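Long-range contacts in piwi domain-containing protein (PDB 5THE), which probably binds RNA as the C-terminal lobe of a budding yeast Argonaute, which contains a Piwi domain of the RNase H clan: residues V37-S42 and K65-I70; L79-I84 and L188-R193; E310-N315 and K356-S361. One frame throughout, in Å; residues are numbered along the deposited sequence.

Contact 1: V37-S42 and K65-I70; sequences VQFKES and KGHQFI
F39 and H67 stack face to face where the end of a small β-hairpin, strands 37-38 and 43-44, meets the irregular 65-70 segment on its way to strand 77-85. The two ring centroids lie 3.9 Å apart and the planes are only 13° from parallel. The stack is offset: F39 CD2 sits over the middle of the imidazole, while H67 CG falls toward the rim of the phenyl ring. H67 CB also lies over the phenyl face in a CH-pi contact, and with CG turned beside the backbone N (chi1 -59°) the imidazole is laid on the same face. W62 meets the F39 ring at a steep angle, and S42 OG comes obliquely to the imidazole, 3.6 Å from H67 CE1.

Next to the rings, the backbone makes one cross-link, K40 N to Q68 O at 3.0 Å. The alkyl part of K40 then runs over the chain, its CB 3.4 Å from F69 O, and its CD passes close to the Q68 amide oxygen. At the far end, I70 reaches back with CD1, 3.3 Å from Q38 O. Q38 bends at chi2, and its NE2 gives a nearly straight 2.7 Å bond to F39 O. F39 N bonds S42 O in the same turn, and V37 pairs with F44, so what meets the coil is the closed end of a two-stranded β-hairpin, joined to it by an offset aromatic stack.

Contact 2: L79-I84 and L188-R193; sequences LRAIFI and LYVLRR
V190 and F83 meet at the middle of this strand pair: V190 CG1 touches F83 CD2 at 3.6 Å, and the carbonyl oxygen of V190 lies over one face of the phenyl ring, toward its rim. F83 carries CG anti to its backbone N (chi1 -168°), which lays the ring along the neighbouring strand. A81 and L188 share this face of the sheet, packed against M103 of helix 95-111. On the other face Y189 turns the CD1 side of its ring to two isoleucines of the neighbouring strand, 3.8 Å from I84 CG1 and 3.9 Å from I82 CB, with L174 of helix 169-179 covering both I82 and Y189. A parallel sheet between helices, with strands 77-85 and 185-191 side by side, is consistent with the Rossmann-like MID domain of Argonautes; L191 also packs on a uracil base of the bound RNA.

Between the two faces, regular parallel pairing runs from L188 N to R80 O (2.8 Å), through I82 N to L188 O, V190 N to I82 O and I84 N to V190 O, to R192 N on I84 O (3.0 Å). Where strand 185-191 ends, R192 passes its CD by the edge of the F83 ring, 3.8 Å from CZ, and its NH1 bonds N85 OD1 and T89 O.

Contact 3: E310-N315 and K356-S361; sequences EEIITN and KIEVKS
E358 OE1 has two partners, the backbone N-H of I313 across the contact and NH2 of R343, the latter in a salt bridge. The I313 N to E358 OE1 bond is 2.9 Å long and fairly straight (166° at the hydrogen), but the amide comes down from well above the carboxylate plane, 47° out of it. The other oxygen, OE2, is bonded to Y341 OH, so three partners fix the rotation of this buried acid. E358 reaches them with a chain extended beyond CG (chi2 179°), and on the way its CG passes 3.4 Å from I313 O.

This lies in the Piwi domain, whose fold is of the RNase H type, where helix 351-373 packs beside the loop that follows strand 300-305. The loop bends here, I313 being the centre of an inverse gamma turn, and its N-H faces the carboxylate. R343 NH2 also takes up E311 O, which ties the same guanidinium to the loop backbone. With an alanine in place of E358, the amide of I313 would probably lose its acceptor, and R343 would be left without the negative mate that balances it.

Around this polar point the cover is aliphatic. I312 CG2 meets I357 CG2 at 3.8 Å, the two side chains crossing at about a right angle. I313 sends its own side chain to strands 264-274 and 300-305. One turn further along the helix, S361 OG bonds the backbone N of G317 and a water at 2.8 Å, and that water donates to N315 OD1, 3.2 Å away.

With an arginine, a tyrosine hydroxyl and a main-chain amide all directed at it, the E358 carboxylate is likely to stay ionised despite its burial, joining helix, loop and strand 339-344 at one point.

Contact 2 is the buried one, two neighbouring strands of a parallel sheet held by regular backbone pairing with apolar side chains on both faces. Contacts 1 and 3 are only partly buried and are centred on one feature each: in contact 1 an aromatic stack beside one backbone bond, in contact 3 a glutamate that takes a loop amide. Each joins coil to something more regular, a hairpin end in the first and a helix in the third. No secondary-structure element is shared by any two of them. Contacts 1 and 2 lie nearer each other, centres 29 Å apart, whereas contact 3 sits about 40 Å from either, across the centre of the chain. Of the three, contact 2 comes nearest the RNA.

Contact 1: V37-S42 and K65-I70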
# COMPACT_ATOMS: atom_id res chain seq x y z
N VAL A 37 16.92 6.72 0.70
CA VAL A 37 16.36 5.38 0.59
C VAL A 37 17.40 4.38 1.10
O VAL A 37 18.57 4.45 0.73
CB VAL A 37 15.96 5.06 -0.86
CG1 VAL A 37 15.49 3.61 -0.97
CG2 VAL A 37 14.85 6.01 -1.33
N GLN A 38 16.97 3.48 1.97
CA GLN A 38 17.87 2.55 2.64
C GLN A 38 17.71 1.15 2.06
O GLN A 38 16.60 0.62 2.04
CB GLN A 38 17.58 2.52 4.15
CG GLN A 38 18.43 1.52 4.91
CD GLN A 38 19.86 2.01 5.07
OE1 GLN A 38 20.08 3.05 5.66
NE2 GLN A 38 20.82 1.27 4.55
N PHE A 39 18.82 0.55 1.62
CA PHE A 39 18.88 -0.87 1.27
C PHE A 39 19.64 -1.61 2.37
O PHE A 39 19.98 -1.04 3.41
CB PHE A 39 19.54 -1.05 -0.10
CG PHE A 39 19.00 -0.12 -1.15
CD1 PHE A 39 17.73 -0.29 -1.67
CD2 PHE A 39 19.77 0.95 -1.59
CE1 PHE A 39 17.23 0.58 -2.63
CE2 PHE A 39 19.27 1.83 -2.55
CZ PHE A 39 18.00 1.64 -3.07
N LYS A 40 19.90 -2.90 2.15
CA LYS A 40 20.58 -3.69 3.18
C LYS A 40 21.94 -3.10 3.54
O LYS A 40 22.26 -2.94 4.72
CB LYS A 40 20.75 -5.15 2.73
CG LYS A 40 21.20 -6.04 3.87
CD LYS A 40 21.40 -7.48 3.44
CE LYS A 40 21.17 -8.39 4.63
NZ LYS A 40 22.07 -9.56 4.61
N GLU A 41 22.75 -2.78 2.55
CA GLU A 41 24.15 -2.45 2.80
C GLU A 41 24.56 -1.17 2.10
O GLU A 41 25.75 -0.96 1.83
CB GLU A 41 25.06 -3.60 2.37
CG GLU A 41 24.67 -4.94 2.98
CD GLU A 41 25.64 -6.04 2.63
OE1 GLU A 41 26.35 -6.50 3.54
OE2 GLU A 41 25.69 -6.43 1.45
N SER A 42 23.60 -0.30 1.81
CA SER A 42 23.84 0.85 0.96
C SER A 42 22.60 1.73 1.01
O SER A 42 21.53 1.30 1.45
CB SER A 42 24.16 0.42 -0.48
OG SER A 42 24.12 1.50 -1.37
N LYS A 65 19.38 -3.22 -8.82
CA LYS A 65 20.65 -3.76 -9.29
C LYS A 65 21.79 -3.39 -8.35
O LYS A 65 21.99 -2.21 -8.02
CB LYS A 65 20.95 -3.26 -10.71
CG LYS A 65 22.25 -3.78 -11.30
CD LYS A 65 22.28 -3.63 -12.81
CE LYS A 65 23.60 -4.11 -13.41
NZ LYS A 65 24.75 -3.37 -12.82
N GLY A 66 22.52 -4.40 -7.89
CA GLY A 66 23.59 -4.18 -6.94
C GLY A 66 23.15 -3.96 -5.51
O GLY A 66 24.00 -3.76 -4.64
N HIS A 67 21.85 -3.99 -5.23
CA HIS A 67 21.36 -3.80 -3.87
C HIS A 67 20.70 -5.07 -3.37
O HIS A 67 20.35 -5.97 -4.15
CB HIS A 67 20.35 -2.65 -3.82
CG HIS A 67 20.90 -1.34 -4.27
ND1 HIS A 67 22.02 -0.77 -3.71
CD2 HIS A 67 20.48 -0.48 -5.24
CE1 HIS A 67 22.27 0.38 -4.30
NE2 HIS A 67 21.35 0.58 -5.23
N GLN A 68 20.51 -5.13 -2.07
CA GLN A 68 19.79 -6.24 -1.46
C GLN A 68 18.69 -5.71 -0.55
O GLN A 68 18.79 -4.61 0.01
CB GLN A 68 20.74 -7.15 -0.68
CG GLN A 68 21.70 -7.89 -1.60
CD GLN A 68 22.63 -8.81 -0.84
OE1 GLN A 68 22.87 -8.63 0.35
NE2 GLN A 68 23.17 -9.81 -1.54
N PHE A 69 17.63 -6.50 -0.44
CA PHE A 69 16.57 -6.23 0.51
C PHE A 69 17.12 -6.21 1.93
O PHE A 69 17.97 -7.02 2.28
CB PHE A 69 15.47 -7.29 0.41
CG PHE A 69 14.79 -7.33 -0.93
CD1 PHE A 69 14.69 -6.19 -1.72
CD2 PHE A 69 14.27 -8.52 -1.41
CE1 PHE A 69 14.07 -6.22 -2.96
CE2 PHE A 69 13.63 -8.56 -2.66
CZ PHE A 69 13.53 -7.41 -3.43
N ILE A 70 16.56 -5.32 2.75
CA ILE A 70 17.03 -5.15 4.12
C ILE A 70 16.86 -6.43 4.93
O ILE A 70 17.73 -6.82 5.70
CB ILE A 70 16.29 -3.97 4.79
CG1 ILE A 70 16.75 -2.64 4.20
CG2 ILE A 70 16.46 -4.01 6.31
CD1 ILE A 70 15.79 -1.49 4.50

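Contact 2: L79-I84 and L188-R193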
# COMPACT_ATOMS: atom_id res chain seq x y z
N LEU A 79 9.26 -22.94 -2.88
CA LEU A 79 8.44 -22.20 -3.83
C LEU A 79 7.78 -23.21 -4.76
O LEU A 79 8.47 -23.86 -5.55
CB LEU A 79 9.28 -21.19 -4.62
CG LEU A 79 8.51 -20.30 -5.61
CD1 LEU A 79 7.51 -19.44 -4.87
CD2 LEU A 79 9.45 -19.43 -6.43
N ARG A 80 6.46 -23.34 -4.67
CA ARG A 80 5.70 -24.33 -5.44
C ARG A 80 4.89 -23.61 -6.51
O ARG A 80 4.03 -22.79 -6.19
CB ARG A 80 4.77 -25.14 -4.55
CG ARG A 80 5.45 -26.12 -3.62
CD ARG A 80 6.42 -27.03 -4.36
NE ARG A 80 5.77 -27.90 -5.34
CZ ARG A 80 5.06 -28.99 -5.04
NH1 ARG A 80 4.88 -29.33 -3.77
NH2 ARG A 80 4.53 -29.73 -6.01
N ALA A 81 5.16 -23.94 -7.77
CA ALA A 81 4.40 -23.37 -8.86
C ALA A 81 3.14 -24.20 -9.09
O ALA A 81 3.18 -25.43 -9.12
CB ALA A 81 5.25 -23.34 -10.13
N ILE A 82 2.01 -23.52 -9.23
CA ILE A 82 0.75 -24.15 -9.59
C ILE A 82 0.26 -23.45 -10.85
O ILE A 82 -0.06 -22.26 -10.82
CB ILE A 82 -0.29 -24.06 -8.47
CG1 ILE A 82 0.22 -24.79 -7.21
CG2 ILE A 82 -1.65 -24.62 -8.94
CD1 ILE A 82 -0.75 -24.72 -6.03
N PHE A 83 0.25 -24.18 -11.96
CA PHE A 83 -0.18 -23.62 -13.23
C PHE A 83 -1.70 -23.70 -13.31
O PHE A 83 -2.28 -24.79 -13.35
CB PHE A 83 0.47 -24.37 -14.40
CG PHE A 83 0.32 -23.68 -15.72
CD1 PHE A 83 -0.81 -23.90 -16.50
CD2 PHE A 83 1.29 -22.83 -16.19
CE1 PHE A 83 -0.97 -23.26 -17.72
CE2 PHE A 83 1.14 -22.19 -17.42
CZ PHE A 83 0.01 -22.41 -18.18
N ILE A 84 -2.35 -22.54 -13.31
CA ILE A 84 -3.80 -22.47 -13.40
C ILE A 84 -4.13 -22.35 -14.88
O ILE A 84 -3.93 -21.30 -15.50
CB ILE A 84 -4.37 -21.31 -12.59
CG1 ILE A 84 -3.92 -21.43 -11.12
CG2 ILE A 84 -5.90 -21.28 -12.71
CD1 ILE A 84 -4.50 -22.66 -10.34
N LEU A 188 3.22 -20.11 -5.98
CA LEU A 188 3.23 -19.24 -7.16
C LEU A 188 2.16 -19.74 -8.13
O LEU A 188 2.33 -20.79 -8.77
CB LEU A 188 4.61 -19.22 -7.81
CG LEU A 188 4.70 -18.41 -9.10
CD1 LEU A 188 4.30 -16.94 -8.86
CD2 LEU A 188 6.11 -18.52 -9.69
N TYR A 189 1.06 -19.02 -8.22
CA TYR A 189 0.05 -19.34 -9.22
C TYR A 189 0.50 -18.77 -10.56
O TYR A 189 0.75 -17.56 -10.67
CB TYR A 189 -1.31 -18.77 -8.81
CG TYR A 189 -1.95 -19.47 -7.65
CD1 TYR A 189 -2.27 -20.83 -7.72
CD2 TYR A 189 -2.31 -18.77 -6.49
CE1 TYR A 189 -2.88 -21.47 -6.66
CE2 TYR A 189 -2.92 -19.41 -5.42
CZ TYR A 189 -3.20 -20.76 -5.51
OH TYR A 189 -3.81 -21.42 -4.46
N VAL A 190 0.63 -19.63 -11.56
CA VAL A 190 1.03 -19.22 -12.91
C VAL A 190 -0.22 -19.30 -13.78
O VAL A 190 -0.70 -20.40 -14.08
CB VAL A 190 2.16 -20.11 -13.46
CG1 VAL A 190 2.55 -19.68 -14.87
CG2 VAL A 190 3.38 -20.04 -12.52
N LEU A 191 -0.74 -18.15 -14.18
CA LEU A 191 -2.02 -18.09 -14.88
C LEU A 191 -1.80 -18.23 -16.38
O LEU A 191 -1.04 -17.46 -16.97
CB LEU A 191 -2.76 -16.78 -14.59
CG LEU A 191 -2.79 -16.39 -13.12
CD1 LEU A 191 -3.47 -15.05 -12.97
CD2 LEU A 191 -3.50 -17.45 -12.30
N ARG A 192 -2.50 -19.19 -17.00
CA ARG A 192 -2.37 -19.34 -18.45
C ARG A 192 -2.85 -18.08 -19.18
O ARG A 192 -2.24 -17.67 -20.18
CB ARG A 192 -3.15 -20.56 -18.92
CG ARG A 192 -3.23 -20.69 -20.45
CD ARG A 192 -2.61 -21.98 -20.92
NE ARG A 192 -2.66 -22.14 -22.37
CZ ARG A 192 -3.50 -22.95 -23.01
NH1 ARG A 192 -4.38 -23.68 -22.34
NH2 ARG A 192 -3.45 -23.03 -24.33
N ARG A 193 -3.93 -17.46 -18.72
CA ARG A 193 -4.45 -16.25 -19.34
C ARG A 193 -4.58 -15.16 -18.29
O ARG A 193 -5.10 -15.41 -17.20
CB ARG A 193 -5.82 -16.52 -20.02
CG ARG A 193 -5.91 -17.80 -20.89
CD ARG A 193 -5.50 -17.59 -22.36
NE ARG A 193 -6.65 -17.29 -23.22
CZ ARG A 193 -6.96 -17.95 -24.34
NH1 ARG A 193 -6.20 -18.96 -24.75
NH2 ARG A 193 -8.02 -17.59 -25.05

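Contact 3: E310-N315 and K356-S361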
# COMPACT_ATOMS: atom_id res chain seq x y z
N GLU A 310 -21.76 4.15 1.14
CA GLU A 310 -21.51 4.78 2.43
C GLU A 310 -20.04 5.17 2.51
O GLU A 310 -19.16 4.31 2.57
CB GLU A 310 -21.90 3.86 3.59
CG GLU A 310 -21.48 4.43 4.93
CD GLU A 310 -22.29 3.88 6.08
OE1 GLU A 310 -23.32 3.23 5.81
OE2 GLU A 310 -21.90 4.10 7.25
N GLU A 311 -19.79 6.48 2.52
CA GLU A 311 -18.42 7.00 2.49
C GLU A 311 -17.77 7.07 3.86
O GLU A 311 -16.54 6.92 3.95
CB GLU A 311 -18.40 8.39 1.85
CG GLU A 311 -19.03 8.47 0.47
CD GLU A 311 -18.68 9.76 -0.24
OE1 GLU A 311 -17.59 9.83 -0.86
OE2 GLU A 311 -19.48 10.72 -0.17
N ILE A 312 -18.53 7.30 4.92
CA ILE A 312 -17.96 7.46 6.26
C ILE A 312 -17.81 6.09 6.90
O ILE A 312 -18.75 5.28 6.91
CB ILE A 312 -18.83 8.38 7.13
CG1 ILE A 312 -18.95 9.77 6.50
CG2 ILE A 312 -18.25 8.50 8.52
CD1 ILE A 312 -17.62 10.41 6.19
N ILE A 313 -16.61 5.80 7.41
CA ILE A 313 -16.34 4.54 8.09
C ILE A 313 -16.81 4.67 9.53
O ILE A 313 -16.02 5.03 10.42
CB ILE A 313 -14.85 4.15 8.05
CG1 ILE A 313 -14.23 4.39 6.67
CG2 ILE A 313 -14.70 2.72 8.45
CD1 ILE A 313 -12.67 4.31 6.66
N THR A 314 -18.08 4.34 9.77
CA THR A 314 -18.71 4.61 11.06
C THR A 314 -17.97 3.95 12.21
O THR A 314 -17.82 4.54 13.28
CB THR A 314 -20.16 4.12 11.04
OG1 THR A 314 -20.84 4.70 9.93
CG2 THR A 314 -20.86 4.53 12.33
N ASN A 315 -17.54 2.71 12.02
CA ASN A 315 -16.91 1.96 13.09
C ASN A 315 -15.44 1.69 12.78
O ASN A 315 -14.93 0.60 13.05
CB ASN A 315 -17.68 0.66 13.35
CG ASN A 315 -17.52 0.16 14.79
OD1 ASN A 315 -16.99 0.86 15.66
ND2 ASN A 315 -17.97 -1.07 15.03
N LYS A 356 -15.82 14.23 12.87
CA LYS A 356 -16.82 14.07 13.92
C LYS A 356 -17.14 12.60 14.16
O LYS A 356 -17.53 12.23 15.28
CB LYS A 356 -18.10 14.83 13.57
CG LYS A 356 -18.07 16.30 13.93
CD LYS A 356 -19.30 17.03 13.40
CE LYS A 356 -19.45 18.42 14.04
NZ LYS A 356 -18.33 19.35 13.72
N ILE A 357 -16.98 11.75 13.15
CA ILE A 357 -17.31 10.34 13.26
C ILE A 357 -16.07 9.47 13.36
O ILE A 357 -15.91 8.71 14.31
CB ILE A 357 -18.21 9.88 12.09
CG1 ILE A 357 -19.48 10.74 12.01
CG2 ILE A 357 -18.54 8.38 12.26
CD1 ILE A 357 -20.29 10.72 13.28
N GLU A 358 -15.19 9.55 12.36
CA GLU A 358 -14.08 8.61 12.27
C GLU A 358 -12.98 8.94 13.27
O GLU A 358 -12.51 8.05 13.99
CB GLU A 358 -13.53 8.58 10.84
CG GLU A 358 -14.51 8.05 9.81
CD GLU A 358 -13.95 8.04 8.39
OE1 GLU A 358 -14.76 7.98 7.44
OE2 GLU A 358 -12.70 8.10 8.22
N VAL A 359 -12.55 10.20 13.36
CA VAL A 359 -11.52 10.53 14.35
C VAL A 359 -12.04 10.26 15.76
O VAL A 359 -11.35 9.66 16.59
CB VAL A 359 -11.02 11.98 14.18
CG1 VAL A 359 -10.04 12.34 15.30
CG2 VAL A 359 -10.36 12.18 12.83
N LYS A 360 -13.28 10.68 16.04
CA LYS A 360 -13.90 10.37 17.33
C LYS A 360 -13.97 8.87 17.56
O LYS A 360 -13.73 8.39 18.68
CB LYS A 360 -15.31 10.97 17.40
CG LYS A 360 -16.07 10.61 18.69
CD LYS A 360 -17.51 11.14 18.67
CE LYS A 360 -18.36 10.45 19.73
NZ LYS A 360 -19.60 11.18 20.07
N SER A 361 -14.29 8.10 16.53
CA SER A 361 -14.33 6.65 16.69
C SER A 361 -12.95 6.10 17.06
O SER A 361 -12.83 5.20 17.89
CB SER A 361 -14.85 5.99 15.42
OG SER A 361 -14.72 4.58 15.52
O HOH W 1 -16.51 3.49 17.42